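Local coordinates for protein gamma-glutamyl-gamma-aminobutyrate hydrolase PuuD (Escherichia coli, PDB 6VTV) that hydrolyses the gamma-glutamyl linkage of gamma-glutamyl-gamma-aminobutyrate to release 4-aminobutanoate and glutamate, the last step in making 4-aminobutanoate from putrescine, at residues N77-P80 / H81-G84; H133-L136 / C137-P140; E150-V153 / E154-Y157; V165-G169 / L170-L174; E242-I245 / T246-H250. One frame throughout, in Å; residues are numbered along the deposited sequence.

Contact 1: residues N77-P80 / H81-G84; sequences NVQP and HLYG
Tyr-83 folds back over Pro-80 in a tight 3-10 turn, part of the loop between strand 68-71 and helix 94-109. Two successive i to i+3 bonds define the turn: Leu-82 N to Gln-79 O at 3.0 Å, with an N-H...O angle of 162°, and the longer Tyr-83 N to Pro-80 O at 3.3 Å. The tyrosine side chain can be followed outward from CB. A chi1 of 50° folds the ring back across the proline. Pro-80 O sits over the centre of one ring face, 3.7 Å from Tyr-83 CG, and CD1, CD2 and CE2 also face it. Further out, CE1 and CZ meet Pro-80 CA, with CE1 at 3.6 Å, and OH lies beside Pro-80 CA and CB. On another side of the turn, Val-78 CG1 meets Leu-82 CD1 at 3.8 Å, the two side chains crossing at about a right angle. Gln-79 runs alongside His-81, its amide nearly perpendicular to the imidazole, while its NE2 is hydrogen-bonded to Asp-97. In the ring plane, at its edge, one water bridges back to the residue before the turn, accepting from Tyr-83 OH and donating to Val-78 O, each at 2.8 Å.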
loop_
_atom_site.group_PDB
_atom_site.type_symbol
_atom_site.label_atom_id
_atom_site.label_comp_id
_atom_site.label_asym_id
_atom_site.label_seq_id
_atom_site.Cartn_x
_atom_site.Cartn_y
_atom_site.Cartn_z
ATOM N N ASN B 77 -2.576 1.824 -19.012
ATOM C CA ASN B 77 -2.510 3.088 -19.729
ATOM C C ASN B 77 -3.630 4.004 -19.262
ATOM O O ASN B 77 -4.690 3.544 -18.829
ATOM C CB ASN B 77 -2.612 2.882 -21.246
ATOM C CG ASN B 77 -1.653 1.827 -21.755
ATOM O OD1 ASN B 77 -0.438 1.970 -21.625
ATOM N ND2 ASN B 77 -2.190 0.775 -22.363
ATOM N N VAL B 78 -3.378 5.312 -19.349
ATOM C CA VAL B 78 -4.390 6.296 -18.991
ATOM C C VAL B 78 -5.567 6.193 -19.953
ATOM O O VAL B 78 -5.392 5.964 -21.157
ATOM C CB VAL B 78 -3.775 7.706 -19.003
ATOM C CG1 VAL B 78 -4.808 8.756 -18.619
ATOM C CG2 VAL B 78 -2.570 7.764 -18.071
ATOM N N GLN B 79 -6.776 6.349 -19.420
ATOM C CA GLN B 79 -7.965 6.335 -20.259
ATOM C C GLN B 79 -7.898 7.474 -21.272
ATOM O O GLN B 79 -7.662 8.628 -20.884
ATOM C CB GLN B 79 -9.230 6.462 -19.411
ATOM C CG GLN B 79 -9.502 5.267 -18.513
ATOM C CD GLN B 79 -10.530 5.571 -17.442
ATOM O OE1 GLN B 79 -11.657 5.076 -17.488
ATOM N NE2 GLN B 79 -10.149 6.394 -16.472
ATOM N N PRO B 80 -8.093 7.201 -22.564
ATOM C CA PRO B 80 -7.928 8.259 -23.575
ATOM C C PRO B 80 -8.891 9.424 -23.418
ATOM O O PRO B 80 -8.587 10.522 -23.901
ATOM C CB PRO B 80 -8.158 7.516 -24.900
ATOM C CG PRO B 80 -7.862 6.079 -24.584
ATOM C CD PRO B 80 -8.330 5.881 -23.175
ATOM N N HIS B 81 -10.039 9.232 -22.762
ATOM C CA HIS B 81 -10.978 10.335 -22.592
ATOM C C HIS B 81 -10.481 11.382 -21.606
ATOM O O HIS B 81 -11.040 12.484 -21.568
ATOM C CB HIS B 81 -12.348 9.809 -22.149
ATOM C CG HIS B 81 -12.434 9.489 -20.689
ATOM N ND1 HIS B 81 -12.116 8.248 -20.180
ATOM C CD2 HIS B 81 -12.815 10.243 -19.631
ATOM C CE1 HIS B 81 -12.290 8.254 -18.870
ATOM N NE2 HIS B 81 -12.714 9.453 -18.512
ATOM N N LEU B 82 -9.451 11.073 -20.816
ATOM C CA LEU B 82 -8.915 12.057 -19.886
ATOM C C LEU B 82 -8.117 13.144 -20.591
ATOM O O LEU B 82 -7.899 14.211 -20.006
ATOM C CB LEU B 82 -8.054 11.371 -18.826
ATOM C CG LEU B 82 -8.840 10.606 -17.759
ATOM C CD1 LEU B 82 -7.901 9.882 -16.808
ATOM C CD2 LEU B 82 -9.766 11.542 -16.995
ATOM N N TYR B 83 -7.674 12.905 -21.827
ATOM C CA TYR B 83 -7.078 13.948 -22.652
ATOM C C TYR B 83 -7.877 14.167 -23.934
ATOM O O TYR B 83 -7.318 14.510 -24.978
ATOM C CB TYR B 83 -5.608 13.650 -22.963
ATOM C CG TYR B 83 -5.302 12.267 -23.500
ATOM C CD1 TYR B 83 -5.117 11.190 -22.641
ATOM C CD2 TYR B 83 -5.165 12.046 -24.865
ATOM C CE1 TYR B 83 -4.823 9.930 -23.126
ATOM C CE2 TYR B 83 -4.873 10.788 -25.360
ATOM C CZ TYR B 83 -4.703 9.735 -24.487
ATOM O OH TYR B 83 -4.412 8.482 -24.974
ATOM N N GLY B 84 -9.193 13.966 -23.864
ATOM C CA GLY B 84 -10.086 14.389 -24.924
ATOM C C GLY B 84 -10.188 13.480 -26.127
ATOM O O GLY B 84 -10.691 13.914 -27.168
HETATM O O HOH W 1 -3.735 6.333 -23.324
#

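Contact 2: residues H133-L136 / C137-P140; sequences HRKL and CEQP
Lys-135, Leu-136 and Cys-137 form the core of this turn, and the side chain of Gln-139 reaches back to close it. The aliphatic part of Lys-135 lies against the carboxylate of Glu-138, CB being 3.6 Å from Glu-138 CD. Bends at chi2 and chi3 carry its CE on to the thiol of Cys-137, with SG 3.7 Å from CE and the lysine NZ only slightly farther from the sulfur. That NZ stays 5.3 Å from Glu-138 OE2, too far for a salt bridge, although the opposite charges may still attract. At the backbone of the same lysine, Gln-139 NE2 donates to Lys-135 O at 3.1 Å, with an N-H...O angle of 165°, and the acceptor lies close to the plane of the amide. The bend at chi2 (-57°) folds the amide back toward this oxygen. Lys-135 O also accepts from Glu-138 N at 3.1 Å, and the two donors arrive from opposite faces of the carbonyl plane, so the oxygen is gripped twice. Leu-136 contributes through its backbone: its O receives Gln-139 N at 3.1 Å, a second i to i+3 bond in a short 3-10 segment. The turn follows short strand 132-133, which pairs with strand 190-191, and lies in the loop leading to helix 153-156. Leu-136 is tied by a backbone bond to Gly-188, and its side chain packs on the manganese ligand His-187.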
loop_
_atom_site.group_PDB
_atom_site.type_symbol
_atom_site.label_atom_id
_atom_site.label_comp_id
_atom_site.label_asym_id
_atom_site.label_seq_id
_atom_site.Cartn_x
_atom_site.Cartn_y
_atom_site.Cartn_z
ATOM N N HIS B 133 0.541 9.605 -27.231
ATOM C CA HIS B 133 0.500 8.647 -28.328
ATOM C C HIS B 133 -0.015 7.322 -27.784
ATOM O O HIS B 133 0.564 6.771 -26.843
ATOM C CB HIS B 133 1.887 8.462 -28.942
ATOM C CG HIS B 133 2.349 9.617 -29.775
ATOM N ND1 HIS B 133 1.827 9.892 -31.020
ATOM C CD2 HIS B 133 3.301 10.553 -29.551
ATOM C CE1 HIS B 133 2.429 10.955 -31.522
ATOM N NE2 HIS B 133 3.328 11.375 -30.650
ATOM N N ARG B 134 -1.101 6.808 -28.360
ATOM C CA ARG B 134 -1.659 5.558 -27.860
ATOM C C ARG B 134 -0.934 4.332 -28.399
ATOM O O ARG B 134 -0.990 3.270 -27.770
ATOM C CB ARG B 134 -3.150 5.478 -28.192
ATOM C CG ARG B 134 -3.991 6.444 -27.373
ATOM C CD ARG B 134 -5.317 6.765 -28.038
ATOM N NE ARG B 134 -6.278 5.674 -27.910
ATOM C CZ ARG B 134 -7.580 5.798 -28.144
ATOM N NH1 ARG B 134 -8.078 6.970 -28.516
ATOM N NH2 ARG B 134 -8.386 4.755 -28.005
ATOM N N LYS B 135 -0.252 4.455 -29.540
ATOM C CA LYS B 135 0.489 3.348 -30.154
ATOM C C LYS B 135 1.767 3.931 -30.756
ATOM O O LYS B 135 1.774 4.374 -31.908
ATOM C CB LYS B 135 -0.345 2.628 -31.208
ATOM C CG LYS B 135 -1.593 1.944 -30.672
ATOM C CD LYS B 135 -1.248 0.686 -29.896
ATOM C CE LYS B 135 -0.894 -0.462 -30.824
ATOM N NZ LYS B 135 -0.485 -1.675 -30.061
ATOM N N LEU B 136 2.846 3.931 -29.968
ATOM C CA LEU B 136 4.134 4.385 -30.484
ATOM C C LEU B 136 4.602 3.523 -31.648
ATOM O O LEU B 136 5.272 4.022 -32.560
ATOM C CB LEU B 136 5.182 4.376 -29.371
ATOM C CG LEU B 136 4.994 5.369 -28.221
ATOM C CD1 LEU B 136 6.001 5.100 -27.113
ATOM C CD2 LEU B 136 5.107 6.804 -28.709
ATOM N N CYS B 137 4.257 2.233 -31.639
ATOM C CA CYS B 137 4.677 1.341 -32.711
ATOM C C CYS B 137 4.042 1.687 -34.050
ATOM O O CYS B 137 4.523 1.209 -35.081
ATOM C CB CYS B 137 4.353 -0.109 -32.341
ATOM S SG CYS B 137 2.592 -0.442 -32.120
ATOM N N GLU B 138 2.982 2.490 -34.064
ATOM C CA GLU B 138 2.324 2.892 -35.299
ATOM C C GLU B 138 2.884 4.186 -35.877
ATOM O O GLU B 138 2.430 4.623 -36.941
ATOM C CB GLU B 138 0.816 3.032 -35.067
ATOM C CG GLU B 138 0.122 1.701 -34.822
ATOM C CD GLU B 138 -1.369 1.847 -34.599
ATOM O OE1 GLU B 138 -1.855 2.997 -34.522
ATOM O OE2 GLU B 138 -2.056 0.809 -34.495
ATOM N N GLN B 139 3.851 4.808 -35.204
ATOM C CA GLN B 139 4.527 5.980 -35.736
ATOM C C GLN B 139 5.844 5.540 -36.357
ATOM O O GLN B 139 6.750 5.117 -35.623
ATOM C CB GLN B 139 4.771 7.011 -34.635
ATOM C CG GLN B 139 3.644 7.117 -33.616
ATOM C CD GLN B 139 2.307 7.451 -34.251
ATOM O OE1 GLN B 139 2.224 8.289 -35.149
ATOM N NE2 GLN B 139 1.250 6.793 -33.784
ATOM N N PRO B 140 6.001 5.613 -37.682
ATOM C CA PRO B 140 7.212 5.054 -38.309
ATOM C C PRO B 140 8.495 5.779 -37.940
ATOM O O PRO B 140 9.577 5.201 -38.097
ATOM C CB PRO B 140 6.924 5.179 -39.814
ATOM C CG PRO B 140 5.444 5.419 -39.922
ATOM C CD PRO B 140 5.055 6.145 -38.675
#

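Contact 3: residues E150-V153 / E154-Y157; sequences ELPV and EQQY
Gln-156 NE2 reaches back to Leu-151 O at 2.7 Å, along a nearly straight N-H...O path of 169°. The carbonyl oxygen lies in the plane of the glutamine amide, which is carried there by a chain extended beyond CG (chi2 -179°). Around this bond, the proline carbonyl meets the first turn of helix 153-156: Pro-152 O, at the N-cap position, receives Gln-156 N at 3.2 Å, with a weak second bond from Gln-155 N. The Pro-152 ring touches the side chain three residues on, Pro-152 CG to Gln-155 CG at 3.5 Å. At the end of the turn, Tyr-157 N bonds to Val-153 O at 3.3 Å, and the same oxygen lies in plane at the edge of the tyrosine ring. Val-153 CG1 runs beside that ring, 4.2 Å from CD1.

In the outer shell, Tyr-157 stacks on Trp-229, and Val-153 packs on His-26 of the second subunit. The chemistry implies a short helix tied to its lead-in by backbone bonds and by one from the glutamine side-chain amide. Tyr-157, the first residue past the helix, is held by its N on Val-153 O and its OH on Lys-34, which probably helps set the ring edge-to-face with the predicted catalytic His-226.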
loop_
_atom_site.group_PDB
_atom_site.type_symbol
_atom_site.label_atom_id
_atom_site.label_comp_id
_atom_site.label_asym_id
_atom_site.label_seq_id
_atom_site.Cartn_x
_atom_site.Cartn_y
_atom_site.Cartn_z
ATOM N N GLU B 150 8.686 -11.623 -23.850
ATOM C CA GLU B 150 9.075 -13.027 -23.749
ATOM C C GLU B 150 10.505 -13.210 -23.257
ATOM O O GLU B 150 10.894 -14.337 -22.920
ATOM C CB GLU B 150 8.913 -13.729 -25.095
ATOM C CG GLU B 150 7.500 -13.676 -25.655
ATOM C CD GLU B 150 7.079 -14.970 -26.318
ATOM O OE1 GLU B 150 7.814 -15.481 -27.194
ATOM O OE2 GLU B 150 6.007 -15.485 -25.940
ATOM N N LEU B 151 11.297 -12.141 -23.226
ATOM C CA LEU B 151 12.596 -12.182 -22.586
ATOM C C LEU B 151 12.436 -12.174 -21.068
ATOM O O LEU B 151 11.418 -11.712 -20.543
ATOM C CB LEU B 151 13.436 -10.991 -23.031
ATOM C CG LEU B 151 13.803 -10.887 -24.513
ATOM C CD1 LEU B 151 14.858 -9.812 -24.734
ATOM C CD2 LEU B 151 14.278 -12.230 -25.040
ATOM N N PRO B 152 13.422 -12.694 -20.338
ATOM C CA PRO B 152 13.358 -12.630 -18.874
ATOM C C PRO B 152 13.343 -11.189 -18.380
ATOM O O PRO B 152 13.676 -10.249 -19.104
ATOM C CB PRO B 152 14.623 -13.373 -18.417
ATOM C CG PRO B 152 15.476 -13.515 -19.634
ATOM C CD PRO B 152 14.555 -13.505 -20.811
ATOM N N VAL B 153 12.937 -11.033 -17.117
ATOM C CA VAL B 153 12.671 -9.709 -16.558
ATOM C C VAL B 153 13.914 -8.830 -16.622
ATOM O O VAL B 153 13.830 -7.633 -16.928
ATOM C CB VAL B 153 12.141 -9.844 -15.118
ATOM C CG1 VAL B 153 12.232 -8.517 -14.386
ATOM C CG2 VAL B 153 10.710 -10.358 -15.126
ATOM N N GLU B 154 15.085 -9.408 -16.345
ATOM C CA GLU B 154 16.315 -8.621 -16.321
ATOM C C GLU B 154 16.622 -8.016 -17.686
ATOM O O GLU B 154 17.100 -6.879 -17.773
ATOM C CB GLU B 154 17.482 -9.482 -15.837
ATOM C CG GLU B 154 17.145 -10.421 -14.684
ATOM C CD GLU B 154 16.591 -11.757 -15.144
ATOM O OE1 GLU B 154 17.304 -12.489 -15.863
ATOM O OE2 GLU B 154 15.437 -12.074 -14.790
ATOM N N GLN B 155 16.355 -8.758 -18.764
ATOM C CA GLN B 155 16.581 -8.210 -20.098
ATOM C C GLN B 155 15.570 -7.124 -20.436
ATOM O O GLN B 155 15.898 -6.176 -21.159
ATOM C CB GLN B 155 16.524 -9.320 -21.148
ATOM C CG GLN B 155 17.153 -10.639 -20.719
ATOM C CD GLN B 155 18.638 -10.530 -20.422
ATOM O OE1 GLN B 155 19.310 -9.602 -20.872
ATOM N NE2 GLN B 155 19.161 -11.491 -19.666
ATOM N N GLN B 156 14.341 -7.241 -19.922
ATOM C CA GLN B 156 13.319 -6.243 -20.215
ATOM C C GLN B 156 13.689 -4.877 -19.652
ATOM O O GLN B 156 13.335 -3.847 -20.237
ATOM C CB GLN B 156 11.967 -6.692 -19.658
ATOM C CG GLN B 156 11.506 -8.063 -20.130
ATOM C CD GLN B 156 10.145 -8.439 -19.571
ATOM O OE1 GLN B 156 9.414 -7.588 -19.063
ATOM N NE2 GLN B 156 9.799 -9.719 -19.662
ATOM N N TYR B 157 14.400 -4.845 -18.525
ATOM C CA TYR B 157 14.795 -3.602 -17.882
ATOM C C TYR B 157 16.226 -3.196 -18.217
ATOM O O TYR B 157 16.745 -2.244 -17.626
ATOM C CB TYR B 157 14.615 -3.719 -16.366
ATOM C CG TYR B 157 13.174 -3.582 -15.922
ATOM C CD1 TYR B 157 12.306 -4.666 -15.972
ATOM C CD2 TYR B 157 12.679 -2.368 -15.463
ATOM C CE1 TYR B 157 10.985 -4.545 -15.573
ATOM C CE2 TYR B 157 11.360 -2.237 -15.063
ATOM C CZ TYR B 157 10.518 -3.329 -15.121
ATOM O OH TYR B 157 9.206 -3.202 -14.722
#

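Contact 4: residues V165-G169 / L170-L174; sequences VEEGG and LLSAL
Val-165 and Leu-171 supply the apolar part of this contact, in which the end of strand 161-165 turns through two glycines into helix 170-174. Val-165 CG1, anti to the backbone N (chi1 173°), meets Leu-171 CB at 3.8 Å, and the two side chains pass at a slant. The same methyl lies 3.6 Å from Ser-172 OG, joining the apolar patch to a polar one.

The serine OG packs against the loop, 3.2 Å from Glu-167 CA and 3.7 Å from Glu-167 CG.

Direct backbone bonding across the junction is slight: Ala-173 N reaches Gly-169 O, at the N-cap position, at 3.4 Å, a weak bond. Gly-168, in the turn before the helix, has a positive phi (96°), a backbone shape favourable to glycine.

Water supplies the remaining link. One molecule lies 2.7 Å from Glu-166 O, to which it can donate, and accepts from Ser-172 N at 2.9 Å, with a weaker bond from Gly-169 N.

From strand 198-203, the Glu-201 carboxylate takes the amides of Leu-170 and Leu-171. Taken together, the chemistry implies that the first turn of the helix has its N-H groups satisfied largely from outside its own backbone, by a water and by a carboxylate whose negative charge would probably be favoured at a helix N-terminus.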
loop_
_atom_site.group_PDB
_atom_site.type_symbol
_atom_site.label_atom_id
_atom_site.label_comp_id
_atom_site.label_asym_id
_atom_site.label_seq_id
_atom_site.Cartn_x
_atom_site.Cartn_y
_atom_site.Cartn_z
ATOM N N VAL B 165 19.576 15.342 -22.522
ATOM C CA VAL B 165 18.983 16.290 -21.587
ATOM C C VAL B 165 18.812 17.642 -22.266
ATOM O O VAL B 165 19.727 18.142 -22.934
ATOM C CB VAL B 165 19.851 16.411 -20.325
ATOM C CG1 VAL B 165 19.337 17.528 -19.426
ATOM C CG2 VAL B 165 19.882 15.090 -19.575
ATOM N N GLU B 166 17.634 18.238 -22.103
ATOM C CA GLU B 166 17.409 19.612 -22.535
ATOM C C GLU B 166 17.893 20.555 -21.440
ATOM O O GLU B 166 17.443 20.467 -20.293
ATOM C CB GLU B 166 15.932 19.847 -22.844
ATOM C CG GLU B 166 15.638 21.217 -23.435
ATOM C CD GLU B 166 14.263 21.300 -24.068
ATOM O OE1 GLU B 166 13.956 20.459 -24.937
ATOM O OE2 GLU B 166 13.489 22.209 -23.696
ATOM N N GLU B 167 18.813 21.450 -21.790
ATOM C CA GLU B 167 19.444 22.302 -20.794
ATOM C C GLU B 167 18.451 23.305 -20.215
ATOM O O GLU B 167 17.459 23.673 -20.849
ATOM C CB GLU B 167 20.635 23.040 -21.404
ATOM C CG GLU B 167 21.760 23.314 -20.420
ATOM C CD GLU B 167 22.974 23.932 -21.082
ATOM O OE1 GLU B 167 23.589 24.835 -20.478
ATOM O OE2 GLU B 167 23.315 23.514 -22.210
ATOM N N GLY B 168 18.728 23.741 -18.989
ATOM C CA GLY B 168 17.928 24.750 -18.329
ATOM C C GLY B 168 16.853 24.244 -17.394
ATOM O O GLY B 168 16.079 25.058 -16.878
ATOM N N GLY B 169 16.778 22.938 -17.152
ATOM C CA GLY B 169 15.742 22.395 -16.295
ATOM C C GLY B 169 16.263 21.649 -15.083
ATOM O O GLY B 169 17.407 21.848 -14.663
ATOM N N LEU B 170 15.422 20.779 -14.515
ATOM C CA LEU B 170 15.806 20.042 -13.316
ATOM C C LEU B 170 16.939 19.064 -13.598
ATOM O O LEU B 170 17.877 18.948 -12.801
ATOM C CB LEU B 170 14.597 19.297 -12.746
ATOM C CG LEU B 170 13.594 20.105 -11.923
ATOM C CD1 LEU B 170 12.463 19.207 -11.447
ATOM C CD2 LEU B 170 14.282 20.776 -10.747
ATOM N N LEU B 171 16.865 18.345 -14.722
ATOM C CA LEU B 171 17.876 17.336 -15.023
ATOM C C LEU B 171 19.254 17.962 -15.186
ATOM O O LEU B 171 20.264 17.366 -14.795
ATOM C CB LEU B 171 17.487 16.561 -16.281
ATOM C CG LEU B 171 16.287 15.622 -16.157
ATOM C CD1 LEU B 171 16.133 14.788 -17.420
ATOM C CD2 LEU B 171 16.428 14.729 -14.935
ATOM N N SER B 172 19.316 19.165 -15.761
ATOM C CA SER B 172 20.600 19.840 -15.916
ATOM C C SER B 172 21.195 20.206 -14.562
ATOM O O SER B 172 22.412 20.107 -14.364
ATOM C CB SER B 172 20.438 21.085 -16.785
ATOM O OG SER B 172 20.300 20.734 -18.149
ATOM N N ALA B 173 20.354 20.631 -13.619
ATOM C CA ALA B 173 20.849 20.958 -12.287
ATOM C C ALA B 173 21.271 19.702 -11.533
ATOM O O ALA B 173 22.251 19.724 -10.779
ATOM C CB ALA B 173 19.784 21.725 -11.503
ATOM N N LEU B 174 20.550 18.597 -11.730
ATOM C CA LEU B 174 20.873 17.360 -11.030
ATOM C C LEU B 174 22.046 16.626 -11.666
ATOM O O LEU B 174 22.757 15.889 -10.975
ATOM C CB LEU B 174 19.650 16.443 -10.990
ATOM C CG LEU B 174 18.476 16.897 -10.121
ATOM C CD1 LEU B 174 17.219 16.136 -10.501
ATOM C CD2 LEU B 174 18.793 16.713 -8.646
HETATM O O HOH W 2 17.272 19.904 -17.622
#

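Contact 5: residues E242-I245 / T246-H250; sequences EGFI and TACQH
Cys-248 lays its sulfur over one face of the Phe-244 ring, one helical turn earlier. SG is 3.9 Å from the ring centroid and 26° off the ring normal, displaced toward the rim, which it approaches most closely at CE1, 3.5 Å away. Phe-244 has CG anti to the backbone N (chi1 174°), whereas Cys-248 SG is anti to its own carbonyl carbon; with these torsions, and one helical turn between the residues, the sulfur comes over the ring. Together the distance and the angle identify a sulfur-aromatic contact.

Thr-246 is turned quite differently. Its OG1 lies opposite the carbonyl carbon (chi1 -61°), which directs the hydroxyl back along the helix to Glu-242 O. OG1 donates to that oxygen at 2.8 Å, while Thr-246 N donates to it at 3.0 Å from the opposite face of the carbonyl plane, and this one carbonyl takes two donors.

Both pairs are i to i+4 neighbours on helix 235-254, a helix flanking the central sheet of this class I glutamine amidotransferase-like alpha/beta domain. Cys-248 N bonds to Phe-244 O at 3.0 Å, tying together the backbones of the sulfur-aromatic pair. Phe-244, Ile-245 and Cys-248 all pack on Ile-14 of strand 13-23, and Phe-244 and Ile-245 extend the apolar surface to Ile-39 and Ala-42 of helix 33-42. Gln-249 brings its side chain alongside the Ile-245 carbonyl, its CG 3.4 Å from Ile-245 O.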
loop_
_atom_site.group_PDB
_atom_site.type_symbol
_atom_site.label_atom_id
_atom_site.label_comp_id
_atom_site.label_asym_id
_atom_site.label_seq_id
_atom_site.Cartn_x
_atom_site.Cartn_y
_atom_site.Cartn_z
ATOM N N GLU B 242 17.777 10.693 -5.215
ATOM C CA GLU B 242 18.396 11.572 -4.229
ATOM C C GLU B 242 17.880 12.998 -4.370
ATOM O O GLU B 242 17.602 13.668 -3.365
ATOM C CB GLU B 242 19.920 11.518 -4.357
ATOM C CG GLU B 242 20.589 10.405 -3.540
ATOM C CD GLU B 242 22.015 10.165 -4.001
ATOM O OE1 GLU B 242 22.662 9.185 -3.563
ATOM O OE2 GLU B 242 22.484 10.975 -4.825
ATOM N N GLY B 243 17.715 13.464 -5.611
ATOM C CA GLY B 243 17.206 14.807 -5.824
ATOM C C GLY B 243 15.753 14.964 -5.413
ATOM O O GLY B 243 15.350 16.020 -4.918
ATOM N N PHE B 244 14.948 13.918 -5.618
ATOM C CA PHE B 244 13.557 13.947 -5.172
ATOM C C PHE B 244 13.469 14.078 -3.654
ATOM O O PHE B 244 12.733 14.925 -3.132
ATOM C CB PHE B 244 12.839 12.685 -5.653
ATOM C CG PHE B 244 11.440 12.543 -5.129
ATOM C CD1 PHE B 244 10.561 13.612 -5.166
ATOM C CD2 PHE B 244 11.004 11.340 -4.602
ATOM C CE1 PHE B 244 9.274 13.484 -4.686
ATOM C CE2 PHE B 244 9.718 11.204 -4.120
ATOM C CZ PHE B 244 8.851 12.280 -4.162
ATOM N N ILE B 245 14.217 13.244 -2.929
ATOM C CA ILE B 245 14.166 13.277 -1.469
ATOM C C ILE B 245 14.705 14.602 -0.943
ATOM O O ILE B 245 14.173 15.165 0.023
ATOM C CB ILE B 245 14.930 12.074 -0.885
ATOM C CG1 ILE B 245 14.236 10.767 -1.272
ATOM C CG2 ILE B 245 15.022 12.181 0.622
ATOM C CD1 ILE B 245 12.781 10.702 -0.847
ATOM N N THR B 246 15.762 15.125 -1.573
ATOM C CA THR B 246 16.285 16.435 -1.193
ATOM C C THR B 246 15.230 17.520 -1.375
ATOM O O THR B 246 15.132 18.447 -0.562
ATOM C CB THR B 246 17.529 16.762 -2.019
ATOM O OG1 THR B 246 18.547 15.784 -1.771
ATOM C CG2 THR B 246 18.066 18.147 -1.666
ATOM N N ALA B 247 14.431 17.416 -2.438
ATOM C CA ALA B 247 13.354 18.375 -2.656
ATOM C C ALA B 247 12.291 18.266 -1.572
ATOM O O ALA B 247 11.758 19.281 -1.108
ATOM C CB ALA B 247 12.734 18.159 -4.036
ATOM N N CYS B 248 11.967 17.039 -1.157
ATOM C CA CYS B 248 11.008 16.858 -0.072
ATOM C C CYS B 248 11.549 17.419 1.236
ATOM O O CYS B 248 10.802 18.024 2.014
ATOM C CB CYS B 248 10.654 15.379 0.070
ATOM S SG CYS B 248 10.030 14.635 -1.455
ATOM N N GLN B 249 12.846 17.230 1.496
ATOM C CA GLN B 249 13.469 17.877 2.646
ATOM C C GLN B 249 13.351 19.391 2.551
ATOM O O GLN B 249 13.038 20.063 3.541
ATOM C CB GLN B 249 14.937 17.472 2.751
ATOM C CG GLN B 249 15.165 16.046 3.199
ATOM C CD GLN B 249 16.629 15.664 3.165
ATOM O OE1 GLN B 249 17.214 15.490 2.096
ATOM N NE2 GLN B 249 17.233 15.536 4.342
ATOM N N HIS B 250 13.603 19.945 1.363
ATOM C CA HIS B 250 13.438 21.380 1.165
ATOM C C HIS B 250 11.983 21.791 1.346
ATOM O O HIS B 250 11.695 22.853 1.910
ATOM C CB HIS B 250 13.945 21.773 -0.222
ATOM C CG HIS B 250 14.137 23.247 -0.403
ATOM N ND1 HIS B 250 14.946 23.999 0.420
ATOM C CD2 HIS B 250 13.629 24.106 -1.318
ATOM C CE1 HIS B 250 14.926 25.258 0.023
ATOM N NE2 HIS B 250 14.135 25.351 -1.031
#

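How the contacts relate
Contacts 1 and 2 meet through Arg-134: Tyr-83 OH lies 3.2 Å from Arg-134 CG, and Pro-80 CG is 3.6 Å from Arg-134 CZ. Contacts 4 and 5 also touch, Leu-174 CD2 resting 3.8 Å from Gly-243 CA. Contact 3 touches neither pair, but its Tyr-157 side chain is about 4 Å from those of His-226 and Glu-228, predicted to be catalytic. The predicted nucleophile, Cys-118, has its side chain about 9 Å from that of Leu-136 in contact 2 and about 10 Å from that of Val-78 in contact 1. Contact 2 also approaches the manganese, the Leu-136 side chain about 6 Å from the ion. Contacts 1 and 2 lie together on the side of the chain's centre opposite contact 5.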